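Long-range contacts in N-acetylmuramoyl-L-alanine amidase (Clostridium intestinale URNW, PDB 6SRT), which probably hydrolyses, as a zinc-dependent endolysin of the amidase 2 family, the amide bond between N-acetylmuramic acid and L-alanine in bacterial cell-wall peptidoglycan: residues Tyr29-Pro34 / Arg85-Asn90; Gly72-Ile77 / Arg102-Ala107; Ile77-Thr82 / Ala107-Phe112; Glu115-Gln120 / Asn155-Glu160. All coordinates share one frame; numbering follows the deposited sequence. Where two conformers were deposited one is given.

In the fold
From the N terminus, the loop 29-34 that follows strand 24-25 meets 85-90 in contact 1, closing a span that holds strand 43-48, helix 56-65 and strand 75-77. Contact 2 pairs 72-77 with 102-107 in the middle of the mixed sheet. Its first segment falls within that span and its second beyond it, so contacts 1 and 2 cross. Contact 3 carries the same strand pair onward, sharing Ile77 and Ala107 with contact 2, and crosses both contacts 1 and 2. Contact 4 comes later in series, joining the entries to helices 119-136 and 159-165. Backbone bonds of Gly86 and Arg87 join contacts 1 and 2, whereas Phe112 O and Asn156 N link contacts 3 and 4.

Contact 1: residues Tyr29-Pro34 / Arg85-Asn90; sequences YTWATP and RGRPEN
Trp31 and Tyr29 bring ring edges to the loop that leaves strand 83-85, a loop-to-loop contact at the rim of the amidase 2 (PGRP-like) fold. The tight part gathers round the indole. Its CZ2 packs on Pro88 CD at 3.8 Å and has Gly86 O at the ring edge, while CB of Tyr29 sits over one indole face, toward its rim. In the conformer described, Arg87 bends at chi2 (-84°), which brings NE within 3.5 Å of Trp31 CZ3 although its CB points away, with indole and guanidinium planes 78° apart; NE is anchored on Ile71 O and NH2 on Gly70 O. Past Trp31 the packing between the segments ends: Ala32, Thr33 and Pro34 are exposed. The Arg85-Glu89 salt bridge, NH1 to OE1 2.9 Å, is anchored by Glu26, Lys135, Tyr131 and Tyr136. The one direct hydrogen bond across the contact runs from Tyr29 OH to a lone pair of Arg85 O, 2.7 Å, in the carbonyl plane.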
loop_
_atom_site.group_PDB
_atom_site.type_symbol
_atom_site.label_atom_id
_atom_site.label_comp_id
_atom_site.label_asym_id
_atom_site.label_seq_id
_atom_site.Cartn_x
_atom_site.Cartn_y
_atom_site.Cartn_z
ATOM N N TYR A 29 -13.922 -7.505 5.927
ATOM C CA TYR A 29 -13.907 -6.360 6.869
ATOM C C TYR A 29 -15.342 -5.892 7.171
ATOM O O TYR A 29 -16.273 -6.019 6.335
ATOM C CB TYR A 29 -13.187 -5.167 6.265
ATOM C CG TYR A 29 -11.738 -5.427 5.914
ATOM C CD1 TYR A 29 -10.767 -5.607 6.895
ATOM C CD2 TYR A 29 -11.312 -5.504 4.608
ATOM C CE1 TYR A 29 -9.443 -5.841 6.617
ATOM C CE2 TYR A 29 -9.995 -5.771 4.307
ATOM C CZ TYR A 29 -9.040 -5.973 5.301
ATOM O OH TYR A 29 -7.727 -6.234 4.997
ATOM N N THR A 30 -15.498 -5.287 8.336
ATOM C CA THR A 30 -16.725 -4.541 8.671
ATOM C C THR A 30 -16.342 -3.082 8.838
ATOM O O THR A 30 -15.718 -2.700 9.857
ATOM C CB THR A 30 -17.287 -5.042 10.011
ATOM O OG1 THR A 30 -17.609 -6.430 9.901
ATOM C CG2 THR A 30 -18.539 -4.294 10.399
ATOM N N TRP A 31 -16.669 -2.255 7.864
ATOM C CA TRP A 31 -16.266 -0.852 7.772
ATOM C C TRP A 31 -17.082 -0.046 8.729
ATOM O O TRP A 31 -18.337 -0.167 8.776
ATOM C CB TRP A 31 -16.456 -0.399 6.331
ATOM C CG TRP A 31 -15.551 -1.089 5.348
ATOM C CD1 TRP A 31 -15.859 -2.136 4.529
ATOM C CD2 TRP A 31 -14.117 -0.892 5.234
ATOM N NE1 TRP A 31 -14.738 -2.571 3.885
ATOM C CE2 TRP A 31 -13.651 -1.885 4.337
ATOM C CE3 TRP A 31 -13.200 -0.009 5.821
ATOM C CZ2 TRP A 31 -12.311 -1.973 4.000
ATOM C CZ3 TRP A 31 -11.883 -0.079 5.440
ATOM C CH2 TRP A 31 -11.449 -1.046 4.562
ATOM N N ALA A 32 -16.420 0.725 9.571
ATOM C CA ALA A 32 -17.084 1.437 10.657
ATOM C C ALA A 32 -17.892 2.625 10.135
ATOM O O ALA A 32 -18.999 2.878 10.575
ATOM C CB ALA A 32 -16.118 1.903 11.702
ATOM N N THR A 33 -17.305 3.402 9.240
ATOM C CA THR A 33 -17.862 4.670 8.759
ATOM C C THR A 33 -17.986 4.559 7.249
ATOM O O THR A 33 -17.346 3.753 6.577
ATOM C CB THR A 33 -16.968 5.855 9.179
ATOM O OG1 THR A 33 -15.693 5.771 8.545
ATOM C CG2 THR A 33 -16.749 5.934 10.670
ATOM N N PRO A 34 -18.807 5.412 6.605
ATOM C CA PRO A 34 -19.061 5.266 5.172
ATOM C C PRO A 34 -17.787 5.472 4.363
ATOM O O PRO A 34 -17.107 6.475 4.546
ATOM C CB PRO A 34 -20.094 6.356 4.857
ATOM C CG PRO A 34 -20.775 6.605 6.132
ATOM C CD PRO A 34 -19.697 6.412 7.186
ATOM N N ARG A 85 -5.871 -7.639 0.280
ATOM C CA ARG A 85 -6.704 -6.462 0.021
ATOM C C ARG A 85 -6.982 -5.762 1.357
ATOM O O ARG A 85 -7.305 -6.426 2.332
ATOM C CB ARG A 85 -8.004 -6.828 -0.676
ATOM C CG ARG A 85 -8.572 -5.569 -1.290
ATOM C CD ARG A 85 -9.447 -5.434 -2.329
ATOM N NE ARG A 85 -9.254 -6.348 -3.381
ATOM C CZ ARG A 85 -8.795 -6.025 -4.563
ATOM N NH1 ARG A 85 -8.283 -4.836 -4.835
ATOM N NH2 ARG A 85 -8.818 -6.949 -5.507
ATOM N N GLY A 86 -6.968 -4.431 1.290
ATOM C CA GLY A 86 -7.444 -3.583 2.391
ATOM C C GLY A 86 -8.710 -2.854 1.956
ATOM O O GLY A 86 -9.752 -3.456 1.734
ATOM N N ARG A 87 -8.574 -1.544 1.817
ATOM C CA ARG A 87 -9.698 -0.748 1.221
ATOM C C ARG A 87 -10.041 -1.277 -0.138
ATOM O O ARG A 87 -9.155 -1.657 -0.898
ATOM C CB ARG A 87 -9.361 0.680 0.813
ATOM C CG ARG A 87 -9.023 1.490 2.032
ATOM C CD ARG A 87 -10.239 2.046 2.719
ATOM N NE ARG A 87 -9.919 2.502 4.029
ATOM C CZ ARG A 87 -10.233 3.671 4.569
ATOM N NH1 ARG A 87 -10.763 4.662 3.865
ATOM N NH2 ARG A 87 -10.064 3.800 5.870
ATOM N N PRO A 88 -11.332 -1.227 -0.488
ATOM C CA PRO A 88 -11.720 -1.563 -1.849
ATOM C C PRO A 88 -10.910 -0.711 -2.836
ATOM O O PRO A 88 -10.550 0.438 -2.602
ATOM C CB PRO A 88 -13.219 -1.230 -1.915
ATOM C CG PRO A 88 -13.680 -1.386 -0.471
ATOM C CD PRO A 88 -12.510 -0.844 0.329
ATOM N N GLU A 89 -10.650 -1.321 -3.997
ATOM C CA GLU A 89 -9.760 -0.763 -5.026
ATOM C C GLU A 89 -10.308 0.537 -5.570
ATOM O O GLU A 89 -9.526 1.332 -6.131
ATOM C CB GLU A 89 -9.507 -1.775 -6.118
ATOM C CG GLU A 89 -8.215 -1.524 -6.864
ATOM C CD GLU A 89 -7.980 -2.637 -7.876
ATOM O OE1 GLU A 89 -7.586 -3.749 -7.458
ATOM O OE2 GLU A 89 -8.203 -2.399 -9.103
ATOM N N ASN A 90 -11.616 0.758 -5.464
ATOM C CA ASN A 90 -12.300 1.960 -5.950
ATOM C C ASN A 90 -12.698 2.940 -4.842
ATOM O O ASN A 90 -13.430 3.910 -5.133
ATOM C CB ASN A 90 -13.504 1.614 -6.828
ATOM C CG ASN A 90 -14.539 0.745 -6.159
ATOM O OD1 ASN A 90 -14.256 0.055 -5.174
ATOM N ND2 ASN A 90 -15.726 0.721 -6.777
#

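Contact 2: residues Gly72-Ile77 / Arg102-Ala107; sequences GYHFYI and RAFGIA. With PO4 (phosphate ion), chain E.
Tyr73 and His74, just ahead of strand 75-77, meet Ala107 and Phe104 of the parallel strand 103-107 in the central mixed sheet of the amidase fold. In the first shell, Ala107 CB sits over the centre of the Tyr73 ring, a CH-pi contact 3.4 Å from the centroid and 7° off the ring normal. At the other end Phe104 turns its edge, through CD1, to the His74 face in a T-shaped pair with planes at 82°. His74 ND1 accepts from Gly105 N (3.0 Å), an almost straight bond that helps fix the imidazole's rotation; NE2 reaches Ala91 O, so both ring nitrogens are engaged. The same shell includes the backbone bonds: Gly105 O takes the N-H of Phe75, Ala107 N gives to Phe75 O at 2.9 Å, and Ile77 N gives to Ala107 O at 2.8 Å. Further out, Phe75 and Ile77 pack on helix 119-136, while Tyr76 and Tyr73 face helix 56-65. Tyr73 also meets the ring of His47, a zinc ligand. The Tyr73 hydroxyl hydrogen-bonds a glycerol and a phosphate ion, both probably from the crystallisation liquor; OH lies 2.6 Å from phosphate O4, near the ring plane.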
loop_
_atom_site.group_PDB
_atom_site.type_symbol
_atom_site.label_atom_id
_atom_site.label_comp_id
_atom_site.label_asym_id
_atom_site.label_seq_id
_atom_site.Cartn_x
_atom_site.Cartn_y
_atom_site.Cartn_z
ATOM N N GLY A 72 -6.467 1.449 6.232
ATOM C CA GLY A 72 -6.373 2.601 5.357
ATOM C C GLY A 72 -5.632 2.357 4.066
ATOM O O GLY A 72 -5.706 3.197 3.174
ATOM N N TYR A 73 -4.867 1.266 3.998
ATOM C CA TYR A 73 -4.116 0.884 2.798
ATOM C C TYR A 73 -5.068 0.134 1.849
ATOM O O TYR A 73 -5.939 -0.598 2.312
ATOM C CB TYR A 73 -2.968 -0.074 3.184
ATOM C CG TYR A 73 -2.106 0.437 4.302
ATOM C CD1 TYR A 73 -1.428 1.625 4.252
ATOM C CD2 TYR A 73 -2.013 -0.332 5.464
ATOM C CE1 TYR A 73 -0.591 2.020 5.289
ATOM C CE2 TYR A 73 -1.191 0.036 6.499
ATOM C CZ TYR A 73 -0.534 1.251 6.444
ATOM O OH TYR A 73 0.315 1.581 7.468
ATOM N N HIS A 74 -4.812 0.272 0.547
ATOM C CA HIS A 74 -5.509 -0.550 -0.449
ATOM C C HIS A 74 -4.957 -1.976 -0.497
ATOM O O HIS A 74 -5.718 -2.908 -0.825
ATOM C CB HIS A 74 -5.425 0.103 -1.801
ATOM C CG HIS A 74 -6.126 1.419 -1.815
ATOM N ND1 HIS A 74 -5.449 2.584 -1.524
ATOM C CD2 HIS A 74 -7.435 1.706 -2.062
ATOM C CE1 HIS A 74 -6.359 3.566 -1.558
ATOM N NE2 HIS A 74 -7.577 3.068 -1.895
ATOM N N PHE A 75 -3.683 -2.150 -0.155
ATOM C CA PHE A 75 -3.027 -3.471 -0.190
ATOM C C PHE A 75 -2.002 -3.494 0.953
ATOM O O PHE A 75 -1.327 -2.504 1.251
ATOM C CB PHE A 75 -2.283 -3.691 -1.510
ATOM C CG PHE A 75 -3.213 -3.643 -2.689
ATOM C CD1 PHE A 75 -3.951 -4.737 -3.060
ATOM C CD2 PHE A 75 -3.373 -2.419 -3.396
ATOM C CE1 PHE A 75 -4.835 -4.657 -4.129
ATOM C CE2 PHE A 75 -4.275 -2.319 -4.426
ATOM C CZ PHE A 75 -4.991 -3.444 -4.787
ATOM N N TYR A 76 -1.810 -4.711 1.472
ATOM C CA TYR A 76 -0.834 -5.012 2.554
ATOM C C TYR A 76 -0.079 -6.284 2.165
ATOM O O TYR A 76 -0.724 -7.328 1.955
ATOM C CB TYR A 76 -1.599 -5.176 3.875
ATOM C CG TYR A 76 -0.766 -5.686 5.012
ATOM C CD1 TYR A 76 0.490 -5.159 5.284
ATOM C CD2 TYR A 76 -1.236 -6.669 5.880
ATOM C CE1 TYR A 76 1.262 -5.645 6.332
ATOM C CE2 TYR A 76 -0.509 -7.140 6.951
ATOM C CZ TYR A 76 0.721 -6.584 7.218
ATOM O OH TYR A 76 1.507 -7.004 8.252
ATOM N N ILE A 77 1.221 -6.165 2.073
ATOM C CA ILE A 77 2.100 -7.245 1.600
ATOM C C ILE A 77 2.851 -7.757 2.803
ATOM O O ILE A 77 3.766 -7.053 3.345
ATOM C CB ILE A 77 3.021 -6.796 0.468
ATOM C CG1 ILE A 77 2.216 -6.127 -0.647
ATOM C CG2 ILE A 77 3.792 -7.996 -0.008
ATOM C CD1 ILE A 77 3.042 -5.671 -1.778
ATOM N N ARG A 102 -6.429 10.586 -4.468
ATOM C CA ARG A 102 -5.673 10.386 -5.719
ATOM C C ARG A 102 -4.601 9.283 -5.610
ATOM O O ARG A 102 -3.882 9.092 -6.602
ATOM C CB ARG A 102 -5.054 11.708 -6.201
ATOM C CG ARG A 102 -3.912 12.184 -5.318
ATOM C CD ARG A 102 -3.306 13.452 -5.853
ATOM N NE ARG A 102 -2.456 13.307 -7.016
ATOM C CZ ARG A 102 -1.599 14.224 -7.436
ATOM N NH1 ARG A 102 -1.519 15.369 -6.797
ATOM N NH2 ARG A 102 -0.842 14.005 -8.490
ATOM N N ALA A 103 -4.474 8.605 -4.485
ATOM C CA ALA A 103 -3.343 7.688 -4.288
ATOM C C ALA A 103 -3.774 6.329 -3.794
ATOM O O ALA A 103 -4.426 6.230 -2.747
ATOM C CB ALA A 103 -2.347 8.305 -3.335
ATOM N N PHE A 104 -3.311 5.299 -4.476
ATOM C CA PHE A 104 -3.250 3.963 -3.842
ATOM C C PHE A 104 -2.203 3.918 -2.773
ATOM O O PHE A 104 -1.136 4.533 -2.893
ATOM C CB PHE A 104 -2.910 2.903 -4.886
ATOM C CG PHE A 104 -4.030 2.581 -5.831
ATOM C CD1 PHE A 104 -5.149 1.903 -5.349
ATOM C CD2 PHE A 104 -3.920 2.888 -7.185
ATOM C CE1 PHE A 104 -6.207 1.624 -6.203
ATOM C CE2 PHE A 104 -4.980 2.554 -8.029
ATOM C CZ PHE A 104 -6.104 1.942 -7.540
ATOM N N GLY A 105 -2.538 3.238 -1.705
ATOM C CA GLY A 105 -1.583 3.020 -0.602
ATOM C C GLY A 105 -1.239 1.559 -0.493
ATOM O O GLY A 105 -2.114 0.686 -0.327
ATOM N N ILE A 106 0.060 1.217 -0.608
ATOM C CA ILE A 106 0.588 -0.161 -0.524
ATOM C C ILE A 106 1.509 -0.222 0.656
ATOM O O ILE A 106 2.549 0.443 0.644
ATOM C CB ILE A 106 1.316 -0.564 -1.796
ATOM C CG1 ILE A 106 0.432 -0.458 -3.057
ATOM C CG2 ILE A 106 1.870 -1.984 -1.632
ATOM C CD1 ILE A 106 1.156 -0.704 -4.342
ATOM N N ALA A 107 1.141 -0.993 1.662
ATOM C CA ALA A 107 1.957 -1.187 2.849
ATOM C C ALA A 107 2.664 -2.519 2.769
ATOM O O ALA A 107 2.063 -3.514 2.369
ATOM C CB ALA A 107 1.130 -1.141 4.091
HETATM P P PO4 E . 2.259 4.420 8.302
HETATM O O1 PO4 E . 2.825 5.648 7.731
HETATM O O2 PO4 E . 1.315 4.687 9.461
HETATM O O3 PO4 E . 3.451 3.498 8.860
HETATM O O4 PO4 E . 1.563 3.826 7.147
#

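Contact 3: residues Ile77-Thr82 / Ala107-Phe112; sequences IRKDGT and ASEGNF
Ile77 O receives the N-H of Glu109 at 2.9 Å, continuing the pairing with strand 103-108 by one more step, and also receives a CA-H...O contact from Ser108 CA. Next comes Arg78, which takes Glu109 side-on with two nitrogens. NE donates to OE1 at 3.0 Å in an essentially straight bond (178°), lying in the guanidinium plane but reaching the oxygen from above the carboxylate plane; NH2 donates to OE2 on its syn side. The two flat groups are turned 52° against each other. A bend at chi3 (70°) turns the Arg78 guanidinium to the acid, and Glu109 comes out to meet it fully extended.

Residues 78-81 form a type I beta turn, part of the hairpin connection between strands 75-77 and 83-85. At its second position, Lys79 N gives a further bond to OE1, 3.0 Å, from the face opposite Arg78 NE, so this oxygen is held from both faces and the carboxylate is buried among donors that should favour its charged form. Lys79's side chain crosses that of Glu109 at about a right angle and places NZ above the carbonyl plane of Glu109 O, 3.0 Å away; NZ also bonds Asn52 OD1. Asp80 makes an Asx turn, its OD1 accepting from Thr82 N (3.0 Å) and also from Thr82 OG1.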
loop_
_atom_site.group_PDB
_atom_site.type_symbol
_atom_site.label_atom_id
_atom_site.label_comp_id
_atom_site.label_asym_id
_atom_site.label_seq_id
_atom_site.Cartn_x
_atom_site.Cartn_y
_atom_site.Cartn_z
ATOM N N ILE A 77 1.221 -6.165 2.073
ATOM C CA ILE A 77 2.100 -7.245 1.600
ATOM C C ILE A 77 2.851 -7.757 2.803
ATOM O O ILE A 77 3.766 -7.053 3.345
ATOM C CB ILE A 77 3.021 -6.796 0.468
ATOM C CG1 ILE A 77 2.216 -6.127 -0.647
ATOM C CG2 ILE A 77 3.792 -7.996 -0.008
ATOM C CD1 ILE A 77 3.042 -5.671 -1.778
ATOM N N ARG A 78 2.612 -8.985 3.222
ATOM C CA ARG A 78 3.303 -9.615 4.368
ATOM C C ARG A 78 4.654 -10.156 3.925
ATOM O O ARG A 78 4.996 -10.216 2.729
ATOM C CB ARG A 78 2.375 -10.641 5.010
ATOM C CG ARG A 78 1.215 -9.954 5.722
ATOM C CD ARG A 78 0.634 -10.815 6.830
ATOM N NE ARG A 78 1.573 -10.903 7.915
ATOM C CZ ARG A 78 1.328 -11.448 9.101
ATOM N NH1 ARG A 78 0.211 -12.121 9.305
ATOM N NH2 ARG A 78 2.277 -11.451 10.005
ATOM N N LYS A 79 5.455 -10.531 4.915
ATOM C CA LYS A 79 6.849 -10.956 4.672
ATOM C C LYS A 79 6.935 -12.128 3.717
ATOM O O LYS A 79 7.931 -12.178 2.957
ATOM C CB LYS A 79 7.555 -11.251 6.005
ATOM C CG LYS A 79 7.984 -9.937 6.723
ATOM C CD LYS A 79 8.917 -10.176 7.766
ATOM C CE LYS A 79 9.366 -9.051 8.619
ATOM N NZ LYS A 79 9.552 -7.719 8.065
ATOM N N ASP A 80 5.965 -13.006 3.718
ATOM C CA ASP A 80 5.993 -14.140 2.765
ATOM C C ASP A 80 5.548 -13.768 1.363
ATOM O O ASP A 80 5.473 -14.660 0.534
ATOM C CB ASP A 80 5.234 -15.327 3.365
ATOM C CG ASP A 80 3.745 -15.101 3.469
ATOM O OD1 ASP A 80 3.263 -14.031 3.024
ATOM O OD2 ASP A 80 3.086 -16.085 3.856
ATOM N N GLY A 81 5.237 -12.516 1.101
ATOM C CA GLY A 81 4.813 -12.027 -0.215
ATOM C C GLY A 81 3.306 -12.033 -0.381
ATOM O O GLY A 81 2.845 -11.542 -1.415
ATOM N N THR A 82 2.543 -12.529 0.580
ATOM C CA THR A 82 1.076 -12.557 0.410
ATOM C C THR A 82 0.555 -11.131 0.330
ATOM O O THR A 82 0.890 -10.311 1.188
ATOM C CB THR A 82 0.393 -13.305 1.559
ATOM O OG1 THR A 82 0.950 -14.641 1.636
ATOM C CG2 THR A 82 -1.103 -13.396 1.284
ATOM N N ALA A 107 1.141 -0.993 1.662
ATOM C CA ALA A 107 1.957 -1.187 2.849
ATOM C C ALA A 107 2.664 -2.519 2.769
ATOM O O ALA A 107 2.063 -3.514 2.369
ATOM C CB ALA A 107 1.130 -1.141 4.091
ATOM N N SER A 108 3.888 -2.552 3.262
ATOM C CA SER A 108 4.736 -3.747 3.423
ATOM C C SER A 108 5.013 -3.954 4.881
ATOM O O SER A 108 5.386 -3.021 5.594
ATOM C CB SER A 108 5.998 -3.622 2.616
ATOM O OG SER A 108 5.763 -3.556 1.212
ATOM N N GLU A 109 4.867 -5.188 5.334
ATOM C CA GLU A 109 5.109 -5.570 6.719
ATOM C C GLU A 109 6.579 -5.424 7.077
ATOM O O GLU A 109 7.426 -6.174 6.522
ATOM C CB GLU A 109 4.718 -7.029 6.911
ATOM C CG GLU A 109 4.878 -7.571 8.327
ATOM C CD GLU A 109 4.534 -9.021 8.505
ATOM O OE1 GLU A 109 4.272 -9.730 7.520
ATOM O OE2 GLU A 109 4.420 -9.420 9.669
ATOM N N GLY A 110 6.912 -4.569 8.040
ATOM C CA GLY A 110 8.299 -4.380 8.481
ATOM C C GLY A 110 8.554 -2.972 8.904
ATOM O O GLY A 110 7.742 -2.064 8.707
ATOM N N ASN A 111 9.721 -2.826 9.533
ATOM C CA ASN A 111 10.281 -1.513 9.875
ATOM C C ASN A 111 11.555 -1.395 9.036
ATOM O O ASN A 111 12.615 -1.909 9.448
ATOM C CB ASN A 111 10.635 -1.418 11.358
ATOM C CG ASN A 111 11.311 -0.126 11.676
ATOM O OD1 ASN A 111 11.564 0.702 10.788
ATOM N ND2 ASN A 111 11.737 0.030 12.915
ATOM N N PHE A 112 11.454 -0.717 7.894
ATOM C CA PHE A 112 12.611 -0.697 6.974
ATOM C C PHE A 112 13.664 0.326 7.364
ATOM O O PHE A 112 14.631 0.449 6.612
ATOM C CB PHE A 112 12.186 -0.703 5.504
ATOM C CG PHE A 112 11.275 -1.870 5.244
ATOM C CD1 PHE A 112 11.692 -3.181 5.327
ATOM C CD2 PHE A 112 9.947 -1.648 4.962
ATOM C CE1 PHE A 112 10.832 -4.244 5.204
ATOM C CE2 PHE A 112 9.051 -2.679 4.820
ATOM C CZ PHE A 112 9.503 -3.962 4.923
HETATM O O HOH W 1 5.157 -12.011 8.674
#

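Contact 4: residues Glu115-Gln120 / Asn155-Glu160; sequences EYVTPQ and NNFPFE
Two loop ends, each leading into a helix, meet here on the surface of the amidase fold: residues 115-118 run into helix 119-136, and residues 155-158 lead to helix 159-165. Both methyls of Val117 butt against the CG-CD edge of the Pro158 ring. CG1 of Val117 lies 3.7 Å from Pro158 CD, and CG2 lies 3.8 Å from Pro158 CG. The same CG1 touches Phe157 CD1 at 4.1 Å, while CD of Pro158 lies over one face of the Phe157 ring, toward its rim; Phe112 lies beyond, against both Val117 and Phe157. Pro158 is the centre of an inverse gamma turn and stands at the N-cap position of its helix. Thr118 holds the same position on the other helix, with OG1 capping Gln121 N.

Nearer the solvent, the Asn156 amide stacks over one face of the exposed Tyr116 ring, the planes only 9° apart and Asn156 CG 3.7 Å from Tyr116 CE1. Its chi1 of -58° sets CG anti to the carbonyl carbon and lays the amide over that ring. Asn156 CB approaches Glu115 O to 3.3 Å. Between the Val117-Pro158 packing and the Tyr116-Asn156 stack, one water bridges the backbones, accepting from Val117 N at 2.9 Å and donating to Asn156 O at 2.8 Å.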
loop_
_atom_site.group_PDB
_atom_site.type_symbol
_atom_site.label_atom_id
_atom_site.label_comp_id
_atom_site.label_asym_id
_atom_site.label_seq_id
_atom_site.Cartn_x
_atom_site.Cartn_y
_atom_site.Cartn_z
ATOM N N GLU A 115 15.311 -3.212 8.813
ATOM C CA GLU A 115 14.998 -4.465 8.088
ATOM C C GLU A 115 15.156 -4.136 6.601
ATOM O O GLU A 115 15.096 -2.949 6.251
ATOM C CB GLU A 115 13.570 -4.949 8.384
ATOM C CG GLU A 115 13.260 -5.353 9.846
ATOM C CD GLU A 115 11.908 -6.078 9.802
ATOM O OE1 GLU A 115 11.897 -7.296 9.843
ATOM O OE2 GLU A 115 10.849 -5.453 9.598
ATOM N N TYR A 116 15.252 -5.178 5.773
ATOM C CA TYR A 116 15.092 -5.061 4.332
ATOM C C TYR A 116 13.856 -5.818 3.932
ATOM O O TYR A 116 13.443 -6.783 4.586
ATOM C CB TYR A 116 16.292 -5.647 3.611
ATOM C CG TYR A 116 17.570 -4.886 3.874
ATOM C CD1 TYR A 116 17.960 -3.844 3.076
ATOM C CD2 TYR A 116 18.340 -5.142 4.997
ATOM C CE1 TYR A 116 19.088 -3.092 3.361
ATOM C CE2 TYR A 116 19.508 -4.445 5.268
ATOM C CZ TYR A 116 19.847 -3.343 4.491
ATOM O OH TYR A 116 21.014 -2.636 4.735
ATOM N N VAL A 117 13.218 -5.401 2.828
ATOM C CA VAL A 117 12.085 -6.158 2.260
ATOM C C VAL A 117 12.607 -7.538 1.912
ATOM O O VAL A 117 13.767 -7.695 1.445
ATOM C CB VAL A 117 11.466 -5.465 1.074
ATOM C CG1 VAL A 117 10.936 -4.099 1.415
ATOM C CG2 VAL A 117 12.294 -5.645 -0.184
ATOM N N THR A 118 11.750 -8.509 2.088
ATOM C CA THR A 118 12.097 -9.882 1.704
ATOM C C THR A 118 12.037 -9.999 0.184
ATOM O O THR A 118 11.392 -9.190 -0.510
ATOM C CB THR A 118 11.140 -10.892 2.316
ATOM O OG1 THR A 118 9.854 -10.715 1.761
ATOM C CG2 THR A 118 11.195 -10.884 3.823
ATOM N N PRO A 119 12.706 -11.021 -0.381
ATOM C CA PRO A 119 12.569 -11.259 -1.815
ATOM C C PRO A 119 11.129 -11.469 -2.262
ATOM O O PRO A 119 10.759 -10.973 -3.339
ATOM C CB PRO A 119 13.417 -12.511 -2.082
ATOM C CG PRO A 119 14.449 -12.470 -0.973
ATOM C CD PRO A 119 13.740 -11.909 0.248
ATOM N N GLN A 120 10.348 -12.093 -1.425
ATOM C CA GLN A 120 8.936 -12.322 -1.750
ATOM C C GLN A 120 8.132 -11.025 -1.723
ATOM O O GLN A 120 7.269 -10.782 -2.582
ATOM C CB GLN A 120 8.272 -13.357 -0.834
ATOM C CG GLN A 120 8.940 -14.703 -0.873
ATOM C CD GLN A 120 9.930 -14.833 0.267
ATOM O OE1 GLN A 120 10.785 -13.987 0.636
ATOM N NE2 GLN A 120 9.655 -15.862 1.031
ATOM N N ASN A 155 14.282 3.636 5.888
ATOM C CA ASN A 155 15.502 4.007 5.152
ATOM C C ASN A 155 15.889 3.011 4.109
ATOM O O ASN A 155 16.464 3.394 3.072
ATOM C CB ASN A 155 16.627 4.168 6.148
ATOM C CG ASN A 155 16.433 5.287 7.136
ATOM O OD1 ASN A 155 15.832 6.285 6.764
ATOM N ND2 ASN A 155 17.061 5.199 8.315
ATOM N N ASN A 156 15.700 1.733 4.416
ATOM C CA ASN A 156 16.113 0.650 3.516
ATOM C C ASN A 156 15.071 0.294 2.468
ATOM O O ASN A 156 15.324 -0.604 1.683
ATOM C CB ASN A 156 16.453 -0.601 4.307
ATOM C CG ASN A 156 17.542 -0.449 5.364
ATOM O OD1 ASN A 156 17.470 -1.133 6.433
ATOM N ND2 ASN A 156 18.491 0.416 5.115
ATOM N N PHE A 157 13.917 0.951 2.460
ATOM C CA PHE A 157 12.858 0.545 1.477
ATOM C C PHE A 157 13.436 0.753 0.080
ATOM O O PHE A 157 14.035 1.801 -0.169
ATOM C CB PHE A 157 11.611 1.400 1.713
ATOM C CG PHE A 157 10.477 0.880 0.889
ATOM C CD1 PHE A 157 9.707 -0.169 1.332
ATOM C CD2 PHE A 157 10.119 1.487 -0.314
ATOM C CE1 PHE A 157 8.664 -0.659 0.550
ATOM C CE2 PHE A 157 9.103 0.976 -1.076
ATOM C CZ PHE A 157 8.351 -0.081 -0.643
ATOM N N PRO A 158 13.340 -0.257 -0.804
ATOM C CA PRO A 158 14.119 -0.254 -2.049
ATOM C C PRO A 158 13.441 0.503 -3.189
ATOM O O PRO A 158 13.118 -0.016 -4.249
ATOM C CB PRO A 158 14.287 -1.743 -2.284
ATOM C CG PRO A 158 12.963 -2.284 -1.891
ATOM C CD PRO A 158 12.626 -1.550 -0.593
ATOM N N PHE A 159 13.139 1.757 -2.889
ATOM C CA PHE A 159 12.354 2.608 -3.820
ATOM C C PHE A 159 12.998 2.788 -5.191
ATOM O O PHE A 159 12.319 2.675 -6.199
ATOM C CB PHE A 159 12.060 3.971 -3.182
ATOM C CG PHE A 159 11.172 4.914 -3.946
ATOM C CD1 PHE A 159 9.869 4.600 -4.268
ATOM C CD2 PHE A 159 11.626 6.158 -4.268
ATOM C CE1 PHE A 159 9.079 5.509 -4.955
ATOM C CE2 PHE A 159 10.849 7.069 -4.942
ATOM C CZ PHE A 159 9.561 6.759 -5.268
ATOM N N GLU A 160 14.289 3.108 -5.192
ATOM C CA GLU A 160 14.981 3.300 -6.493
ATOM C C GLU A 160 14.996 1.980 -7.250
ATOM O O GLU A 160 14.828 2.012 -8.498
ATOM C CB GLU A 160 16.352 3.908 -6.257
ATOM C CG GLU A 160 16.264 5.371 -5.796
ATOM C CD GLU A 160 15.562 6.324 -6.756
ATOM O OE1 GLU A 160 15.654 6.119 -7.995
ATOM O OE2 GLU A 160 14.935 7.280 -6.282
HETATM O O HOH W 2 14.702 -3.353 1.463
#